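Local coordinates for protein tryptophane-5-halogenase (Microbispora sp. ATCC PTA-5024, PDB 5UAO) that chlorinates a tryptophan of the lanthipeptide NAI-107 at carbon 5 during its biosynthesis, as a flavin-dependent halogenase that binds FAD, at residues L254-A259 against V326-G331; T277-G282 against L295-S300; A349-L354 against H392-I397. All coordinates share one frame; numbering follows the deposited sequence.

Interaction 1. Residues L254-A259 against V326-G331; sequences LFTDAA and VRFRSG
The ring of Phe328 lies flat against the backbone of Asp257. CA of Asp257 makes a CH-pi contact over one face of the ring, 3.8 Å from its centroid and 19° off the normal. The carbonyl carbon of Asp257 sits over the centre of the same ring. On the far rim, CE1 of Phe328 comes within 3.2 Å of the carbonyl O of Thr256. OG1 of Thr256 meets the ring at its edge, in plane. CG of Phe328 stands between its backbone N and carbonyl carbon (chi1 59°), which turns the ring toward the backbone of Thr256 and Asp257. The backbone of Phe328 also holds Asp257: its N-H bonds to Asp257 O at 2.9 Å.

Beyond this point the chains pair as antiparallel strands. Ala259 and Val326 form a hydrogen-bonded pair, with both N to O distances 2.8 Å. Ala258 and Arg327 form the next, non-hydrogen-bonded pair. Asp257 O also accepts from a water that bridges to NH1 of Arg327, lying at the edge of the guanidinium. The carboxylate of Asp257 finds its partner outside, in Ser301. Where the strands part, CB of Leu254 packs on CB of Ser330 at 4.0 Å. A second water there joins Ser330 N to the carbonyl O of Thr256, 2.8 Å from the water.

A classic beta bulge opens strand 258-264: Asp257 and Ala258 together stand against the single residue Phe299 of strand 293-299. Ala259 and Val326 touch the FAD. Strand 324-327 is outermost in its mixed sheet, while strand 293-299 flanks strand 258-264 on its other side. Leu254 and Thr256 reach helix 383-406.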
# COMPACT_ATOMS: atom_id res chain seq x y z
N LEU A 254 24.77 1.68 0.37
CA LEU A 254 25.11 1.85 1.76
C LEU A 254 26.52 1.24 1.90
O LEU A 254 26.71 0.03 1.80
CB LEU A 254 24.01 1.19 2.63
CG LEU A 254 22.59 1.75 2.41
CD1 LEU A 254 21.56 1.03 3.25
CD2 LEU A 254 22.57 3.20 2.88
N PHE A 255 27.51 2.12 2.00
CA PHE A 255 28.93 1.76 1.90
C PHE A 255 29.63 1.56 3.27
O PHE A 255 30.80 1.19 3.30
CB PHE A 255 29.73 2.96 1.35
CG PHE A 255 29.31 3.49 0.05
CD1 PHE A 255 28.62 2.73 -0.88
CD2 PHE A 255 29.72 4.76 -0.30
CE1 PHE A 255 28.32 3.25 -2.15
CE2 PHE A 255 29.43 5.30 -1.56
CZ PHE A 255 28.72 4.54 -2.48
N THR A 256 29.03 1.98 4.38
CA THR A 256 29.71 1.82 5.67
C THR A 256 29.66 0.38 6.17
O THR A 256 28.73 -0.32 5.86
CB THR A 256 29.08 2.74 6.73
OG1 THR A 256 27.69 2.47 6.83
CG2 THR A 256 29.27 4.19 6.34
N ASP A 257 30.61 -0.04 6.99
CA ASP A 257 30.67 -1.41 7.44
C ASP A 257 31.24 -1.63 8.81
O ASP A 257 31.49 -2.78 9.20
CB ASP A 257 31.52 -2.23 6.44
CG ASP A 257 32.92 -1.65 6.25
OD1 ASP A 257 33.26 -0.54 6.74
OD2 ASP A 257 33.72 -2.33 5.62
N ALA A 258 31.51 -0.54 9.55
CA ALA A 258 32.13 -0.63 10.86
C ALA A 258 31.68 0.53 11.71
O ALA A 258 31.30 1.57 11.17
CB ALA A 258 33.67 -0.65 10.74
N ALA A 259 31.73 0.33 13.03
CA ALA A 259 31.53 1.38 13.99
C ALA A 259 32.48 1.27 15.18
O ALA A 259 32.69 0.18 15.76
CB ALA A 259 30.10 1.35 14.50
N VAL A 326 32.72 -2.62 16.10
CA VAL A 326 31.68 -3.53 15.66
C VAL A 326 31.67 -3.53 14.11
O VAL A 326 31.67 -2.47 13.54
CB VAL A 326 30.34 -3.03 16.21
CG1 VAL A 326 29.18 -3.79 15.63
CG2 VAL A 326 30.32 -3.13 17.74
N ARG A 327 31.57 -4.69 13.45
CA ARG A 327 31.55 -4.76 11.98
C ARG A 327 30.18 -5.23 11.54
O ARG A 327 29.44 -5.89 12.30
CB ARG A 327 32.64 -5.72 11.48
CG ARG A 327 34.02 -5.37 11.97
CD ARG A 327 35.06 -5.90 11.03
NE ARG A 327 36.39 -5.43 11.44
CZ ARG A 327 37.05 -4.41 10.92
NH1 ARG A 327 36.58 -3.71 9.89
NH2 ARG A 327 38.25 -4.13 11.42
N PHE A 328 29.79 -4.86 10.37
CA PHE A 328 28.45 -5.23 9.88
C PHE A 328 28.40 -5.20 8.39
O PHE A 328 29.32 -4.71 7.74
CB PHE A 328 27.37 -4.32 10.47
CG PHE A 328 27.55 -2.85 10.16
CD1 PHE A 328 27.12 -2.33 8.93
CD2 PHE A 328 28.16 -2.00 11.06
CE1 PHE A 328 27.25 -0.98 8.66
CE2 PHE A 328 28.27 -0.64 10.79
CZ PHE A 328 27.85 -0.16 9.58
N ARG A 329 27.29 -5.70 7.83
CA ARG A 329 27.05 -5.55 6.40
C ARG A 329 25.60 -5.23 6.15
O ARG A 329 24.71 -5.66 6.90
CB ARG A 329 27.50 -6.78 5.67
CG ARG A 329 26.71 -8.04 6.05
CD ARG A 329 27.07 -9.18 5.07
NE ARG A 329 26.32 -10.38 5.38
CZ ARG A 329 26.37 -11.51 4.67
NH1 ARG A 329 27.12 -11.61 3.58
NH2 ARG A 329 25.64 -12.52 5.03
N SER A 330 25.36 -4.39 5.16
CA SER A 330 24.02 -3.88 4.87
C SER A 330 23.44 -4.71 3.75
O SER A 330 24.05 -4.86 2.68
CB SER A 330 24.03 -2.40 4.44
OG SER A 330 24.42 -1.58 5.53
N GLY A 331 22.24 -5.19 3.97
CA GLY A 331 21.61 -6.09 3.01
C GLY A 331 20.59 -6.93 3.67
O GLY A 331 20.37 -6.82 4.85
O HOH W 1 27.41 -2.04 4.16
O HOH W 2 34.09 -4.14 8.47

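Interaction 2. Residues T277-G282 against L295-S300; sequences TTMNAG and LGYVFS
Met279 folds over the ring of Tyr297. Its CE sits over one face, 3.9 Å from the ring centroid and offset toward the rim. SD lies farther out above the same face, a Met-aromatic contact at 4.9 Å from the centroid. CB of Met279 presses on CE1 of Tyr297 at 3.4 Å. The methionine chain bends at chi2 (-69°) and chi3 (-85°), and these bends bring its methyl back over the ring. The edge of the ring meets the backbone carbonyl carbons of Ala281 and Gly282. At its end, OH of Tyr297 accepts a hydrogen bond from Ala281 N at 3.1 Å. CG of Tyr297 is anti to the backbone N (chi1 -180°), and the ring reaches across to the turn.

The turn joins strands 274-279 and 282-288 of the mixed sheet. Met279 N bonds to Gly282 O within it, as in a beta hairpin. Gly282 then pairs with Phe299 as an antiparallel, non-hydrogen-bonded pair. Ser300 N closes the pairing on Ala281 O, 3.1 Å away. CA of Gly282 lies 3.2 Å from Val298 O. With no side chain here, the two backbones can come this close.

Glu312, on helix 306-316, hydrogen-bonds to Tyr297 OH through one carboxylate oxygen and to Asn280 N through the other. It thus ties the end of the ring and the turn to that helix. A phenylalanine in place of Tyr297 would lack the hydroxyl, and Ala281 N and one carboxylate oxygen of Glu312 would probably each lose a mate at the turn. Ala309 of the same helix packs on Tyr297. Trp416 and Thr413 bond to the carbonyl oxygens of Met279 and Asn280.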
# COMPACT_ATOMS: atom_id res chain seq x y z
N THR A 277 25.70 13.03 13.26
CA THR A 277 26.71 14.05 12.93
C THR A 277 27.57 13.57 11.78
O THR A 277 28.19 12.50 11.87
CB THR A 277 27.59 14.28 14.20
OG1 THR A 277 26.79 14.79 15.29
CG2 THR A 277 28.67 15.23 14.00
N THR A 278 27.72 14.39 10.76
CA THR A 278 28.54 14.01 9.60
C THR A 278 30.02 14.00 10.04
O THR A 278 30.43 14.90 10.77
CB THR A 278 28.34 14.99 8.48
OG1 THR A 278 26.98 15.01 8.04
CG2 THR A 278 29.17 14.61 7.21
N MET A 279 30.77 12.99 9.60
CA MET A 279 32.14 12.75 9.96
C MET A 279 32.90 12.58 8.62
O MET A 279 32.29 12.61 7.54
CB MET A 279 32.28 11.48 10.81
CG MET A 279 31.52 11.47 12.16
SD MET A 279 32.27 12.64 13.31
CE MET A 279 33.55 11.61 13.98
N ASN A 280 34.21 12.48 8.69
CA ASN A 280 35.00 12.51 7.44
C ASN A 280 34.77 11.31 6.54
O ASN A 280 34.85 11.41 5.31
CB ASN A 280 36.50 12.65 7.76
CG ASN A 280 36.86 14.02 8.36
OD1 ASN A 280 36.18 14.99 8.12
ND2 ASN A 280 37.97 14.09 9.10
N ALA A 281 34.52 10.17 7.16
CA ALA A 281 34.33 8.91 6.42
C ALA A 281 33.06 8.18 6.86
O ALA A 281 33.02 6.92 6.85
CB ALA A 281 35.54 8.05 6.67
N GLY A 282 31.98 8.92 7.17
CA GLY A 282 30.74 8.34 7.68
C GLY A 282 30.05 9.31 8.60
O GLY A 282 30.01 10.51 8.30
N LEU A 295 27.94 6.97 22.07
CA LEU A 295 28.31 7.42 20.75
C LEU A 295 28.78 6.24 19.88
O LEU A 295 29.31 5.25 20.37
CB LEU A 295 29.42 8.47 20.86
CG LEU A 295 28.94 9.89 21.07
CD1 LEU A 295 28.37 10.13 22.43
CD2 LEU A 295 30.14 10.81 20.92
N GLY A 296 28.64 6.42 18.56
CA GLY A 296 29.22 5.49 17.61
C GLY A 296 29.51 6.11 16.26
O GLY A 296 28.62 6.67 15.61
N TYR A 297 30.76 6.03 15.87
CA TYR A 297 31.20 6.48 14.55
C TYR A 297 31.13 5.31 13.58
O TYR A 297 31.91 4.35 13.63
CB TYR A 297 32.62 7.01 14.65
CG TYR A 297 33.24 7.53 13.42
CD1 TYR A 297 32.53 7.68 12.23
CD2 TYR A 297 34.57 8.00 13.46
CE1 TYR A 297 33.14 8.20 11.10
CE2 TYR A 297 35.15 8.54 12.34
CZ TYR A 297 34.43 8.67 11.19
OH TYR A 297 35.04 9.22 10.07
N VAL A 298 30.10 5.39 12.77
CA VAL A 298 29.84 4.48 11.68
C VAL A 298 30.65 4.96 10.47
O VAL A 298 30.49 6.09 10.00
CB VAL A 298 28.30 4.50 11.34
CG1 VAL A 298 28.00 3.77 10.04
CG2 VAL A 298 27.49 3.85 12.46
N PHE A 299 31.48 4.11 9.95
CA PHE A 299 32.43 4.51 8.88
C PHE A 299 32.57 3.42 7.82
O PHE A 299 32.26 2.26 8.09
CB PHE A 299 33.83 4.89 9.47
CG PHE A 299 34.53 3.80 10.21
CD1 PHE A 299 34.23 3.54 11.55
CD2 PHE A 299 35.55 3.08 9.65
CE1 PHE A 299 34.92 2.56 12.25
CE2 PHE A 299 36.21 2.06 10.32
CZ PHE A 299 35.92 1.81 11.63
N SER A 300 33.11 3.80 6.64
CA SER A 300 33.64 2.85 5.64
C SER A 300 35.06 2.49 5.92
O SER A 300 35.97 3.35 5.85
CB SER A 300 33.64 3.48 4.26
OG SER A 300 34.40 2.59 3.42

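Interaction 3. Residues A349-L354 against H392-I397. With FAD (flavin-adenine dinucleotide), chain E.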
# COMPACT_ATOMS: atom_id res chain seq x y z
N ALA A 349 18.46 -9.48 8.01
CA ALA A 349 18.78 -8.23 7.33
C ALA A 349 19.36 -7.22 8.30
O ALA A 349 19.10 -7.32 9.50
CB ALA A 349 17.51 -7.62 6.71
N PHE A 350 20.02 -6.19 7.77
CA PHE A 350 20.62 -5.11 8.62
C PHE A 350 20.83 -3.90 7.75
O PHE A 350 21.23 -4.05 6.62
CB PHE A 350 21.99 -5.51 9.15
CG PHE A 350 22.69 -4.41 9.93
CD1 PHE A 350 22.44 -4.25 11.27
CD2 PHE A 350 23.50 -3.49 9.30
CE1 PHE A 350 23.05 -3.24 11.99
CE2 PHE A 350 24.08 -2.47 10.01
CZ PHE A 350 23.84 -2.33 11.34
N VAL A 351 20.51 -2.73 8.25
CA VAL A 351 21.03 -1.46 7.67
C VAL A 351 21.61 -0.65 8.83
O VAL A 351 21.26 -0.87 10.01
CB VAL A 351 19.96 -0.62 6.99
CG1 VAL A 351 19.41 -1.33 5.77
CG2 VAL A 351 18.84 -0.25 7.98
N GLU A 352 22.48 0.28 8.50
CA GLU A 352 23.14 1.10 9.51
C GLU A 352 22.07 1.86 10.27
O GLU A 352 20.94 2.05 9.75
CB GLU A 352 24.12 2.05 8.90
CG GLU A 352 23.56 3.05 7.91
CD GLU A 352 24.66 3.62 7.05
OE1 GLU A 352 25.44 4.49 7.48
OE2 GLU A 352 24.80 3.15 5.92
N PRO A 353 22.36 2.19 11.51
CA PRO A 353 21.31 2.72 12.35
C PRO A 353 21.01 4.17 12.14
O PRO A 353 20.52 4.84 13.06
CB PRO A 353 21.86 2.47 13.76
CG PRO A 353 23.34 2.68 13.53
CD PRO A 353 23.58 1.91 12.29
N LEU A 354 21.16 4.68 10.93
CA LEU A 354 20.85 6.12 10.71
C LEU A 354 19.36 6.57 10.99
O LEU A 354 19.01 7.75 11.29
CB LEU A 354 21.33 6.45 9.30
CG LEU A 354 21.56 7.87 8.85
CD1 LEU A 354 22.41 8.69 9.78
CD2 LEU A 354 22.23 7.76 7.48
N HIS A 392 9.85 -6.10 0.94
CA HIS A 392 9.38 -4.80 0.44
C HIS A 392 9.69 -3.68 1.49
O HIS A 392 10.12 -2.57 1.18
CB HIS A 392 7.85 -4.89 0.19
CG HIS A 392 7.23 -3.58 -0.16
ND1 HIS A 392 7.45 -2.96 -1.37
CD2 HIS A 392 6.44 -2.74 0.55
CE1 HIS A 392 6.78 -1.82 -1.42
NE2 HIS A 392 6.16 -1.67 -0.27
N ARG A 393 9.45 -4.01 2.75
CA ARG A 393 9.69 -3.08 3.86
C ARG A 393 11.18 -2.76 3.96
O ARG A 393 11.55 -1.60 4.03
CB ARG A 393 9.15 -3.67 5.18
CG ARG A 393 7.67 -3.30 5.40
CD ARG A 393 7.54 -1.89 6.12
NE ARG A 393 6.91 -2.20 7.39
CZ ARG A 393 7.11 -1.68 8.56
NH1 ARG A 393 7.90 -0.64 8.77
NH2 ARG A 393 6.43 -2.21 9.56
N TRP A 394 12.06 -3.78 3.91
CA TRP A 394 13.49 -3.54 4.02
C TRP A 394 14.04 -2.75 2.81
O TRP A 394 14.83 -1.81 2.94
CB TRP A 394 14.21 -4.86 4.22
CG TRP A 394 14.25 -5.35 5.63
CD1 TRP A 394 13.38 -6.21 6.22
CD2 TRP A 394 15.22 -5.00 6.62
NE1 TRP A 394 13.78 -6.47 7.51
CE2 TRP A 394 14.89 -5.72 7.80
CE3 TRP A 394 16.30 -4.12 6.66
CZ2 TRP A 394 15.63 -5.62 8.98
CZ3 TRP A 394 17.06 -4.03 7.85
CH2 TRP A 394 16.69 -4.75 9.00
N ASP A 395 13.58 -3.11 1.61
CA ASP A 395 14.03 -2.45 0.41
C ASP A 395 13.68 -0.95 0.39
O ASP A 395 14.51 -0.13 -0.05
CB ASP A 395 13.50 -3.17 -0.85
CG ASP A 395 14.20 -4.53 -1.11
OD1 ASP A 395 15.28 -4.84 -0.53
OD2 ASP A 395 13.68 -5.32 -1.93
N ALA A 396 12.49 -0.61 0.87
CA ALA A 396 12.08 0.77 0.98
C ALA A 396 12.99 1.55 1.98
O ALA A 396 13.27 2.73 1.74
CB ALA A 396 10.60 0.90 1.36
N ILE A 397 13.33 0.94 3.12
CA ILE A 397 14.23 1.54 4.08
C ILE A 397 15.56 1.77 3.42
O ILE A 397 16.16 2.81 3.62
CB ILE A 397 14.34 0.70 5.32
CG1 ILE A 397 13.05 0.84 6.12
CG2 ILE A 397 15.49 1.11 6.18
CD1 ILE A 397 12.84 -0.26 7.11
PA FAD E . 22.92 -10.53 18.20
O1A FAD E . 22.74 -9.41 19.23
O2A FAD E . 24.18 -10.63 17.31
O5B FAD E . 22.62 -11.95 18.89
C5B FAD E . 22.95 -13.21 18.35
C4B FAD E . 22.68 -14.25 19.43
O4B FAD E . 22.83 -15.46 18.69
C3B FAD E . 23.65 -14.32 20.62
O3B FAD E . 22.94 -14.58 21.94
C2B FAD E . 24.56 -15.50 20.28
O2B FAD E . 25.17 -16.21 21.43
C1B FAD E . 23.58 -16.38 19.49
N9A FAD E . 24.29 -17.37 18.66
C8A FAD E . 25.02 -17.12 17.53
N7A FAD E . 25.50 -18.30 17.03
C5A FAD E . 25.10 -19.28 17.87
C6A FAD E . 25.32 -20.72 17.95
N6A FAD E . 26.07 -21.34 16.99
N1A FAD E . 24.73 -21.38 18.94
C2A FAD E . 23.96 -20.78 19.87
N3A FAD E . 23.75 -19.46 19.87
C4A FAD E . 24.29 -18.69 18.90
N1 FAD E . 18.82 -1.13 16.07
C2 FAD E . 17.97 -0.18 16.56
O2 FAD E . 16.73 -0.41 16.67
N3 FAD E . 18.43 1.04 16.97
C4 FAD E . 19.73 1.39 16.92
O4 FAD E . 20.06 2.56 17.30
C4X FAD E . 20.71 0.38 16.39
N5 FAD E . 22.03 0.63 16.22
C5X FAD E . 22.90 -0.29 15.74
C6 FAD E . 24.24 0.03 15.60
C7 FAD E . 25.15 -0.87 15.08
C7M FAD E . 26.61 -0.56 14.94
C8 FAD E . 24.70 -2.22 14.72
C8M FAD E . 25.71 -3.20 14.17
C9 FAD E . 23.37 -2.54 14.85
C9A FAD E . 22.41 -1.64 15.33
N10 FAD E . 21.01 -1.97 15.44
C10 FAD E . 20.16 -0.95 15.96
C1' FAD E . 20.39 -3.30 15.17
C2' FAD E . 20.17 -3.90 16.64
O2' FAD E . 21.48 -3.77 17.19
C3' FAD E . 20.01 -5.37 17.17
O3' FAD E . 20.24 -5.70 18.59
C4' FAD E . 21.23 -6.14 16.77
O4' FAD E . 22.09 -5.35 15.90
C5' FAD E . 20.71 -7.50 16.30
O5' FAD E . 20.25 -8.25 17.38
P FAD E . 20.31 -9.87 17.12
O1P FAD E . 19.78 -10.18 15.78
O2P FAD E . 19.55 -10.39 18.33
O3P FAD E . 21.79 -10.40 17.03
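The indole of Trp394 lies beneath CB of Ala349, which sits over the centre of its six-membered ring. This CH-pi contact is close: CB is 3.3 Å from the ring centroid and 9° off the normal. It packs helix 383-406 against the short strand 349-350, which pairs with strand 331-333 in a small antiparallel sheet. CG of Trp394 is anti to its own carbonyl carbon (chi1 -83°), and the indole extends from the helix to the strand. Its outer rim runs on along the backbone. CZ3 of Trp394 comes within 3.7 Å of Val351 N, which lies at the ring edge.

One turn along the helix, Ile397 carries the contact on. CG2 of Ile397 meets CG2 of Val351 at 4.0 Å, the two side chains crossing at about a right angle. CG1 of Val351 packs beside CZ3 of Trp394. The interface is apolar, and its touching residues are buried. Tyr348 meets the indole edge-to-face, and Met361 of helix 358-372 also packs on it.

On the flavin side, Phe350 points away from the helix and belongs to the FAD pocket. Its ring meets Phe234 edge-to-face. Pro353 also lines the pocket, where its CB lies 3.1 Å from the flavin N5.

All three contacts are largely buried, though interaction 1 reaches the surface at Arg327. Interactions 1 and 2 belong to the same mixed sheet. Strands 258-264 and 293-299 lie side by side there, and Phe299 bonds through its backbone to both Asp257 and Ala258. Both contacts combine backbone hydrogen bonds with an aromatic ring laid against the partner. Interaction 3 instead joins a helix to a different, smaller sheet mainly by apolar contact, without hydrogen bonds between its two segments. It meets interaction 1 where Gly331 pairs with Phe350 and the rings of Phe328 and Phe350 touch. Interactions 1 and 3 both supply residues of the FAD pocket; Val298 of interaction 2 lies nearby.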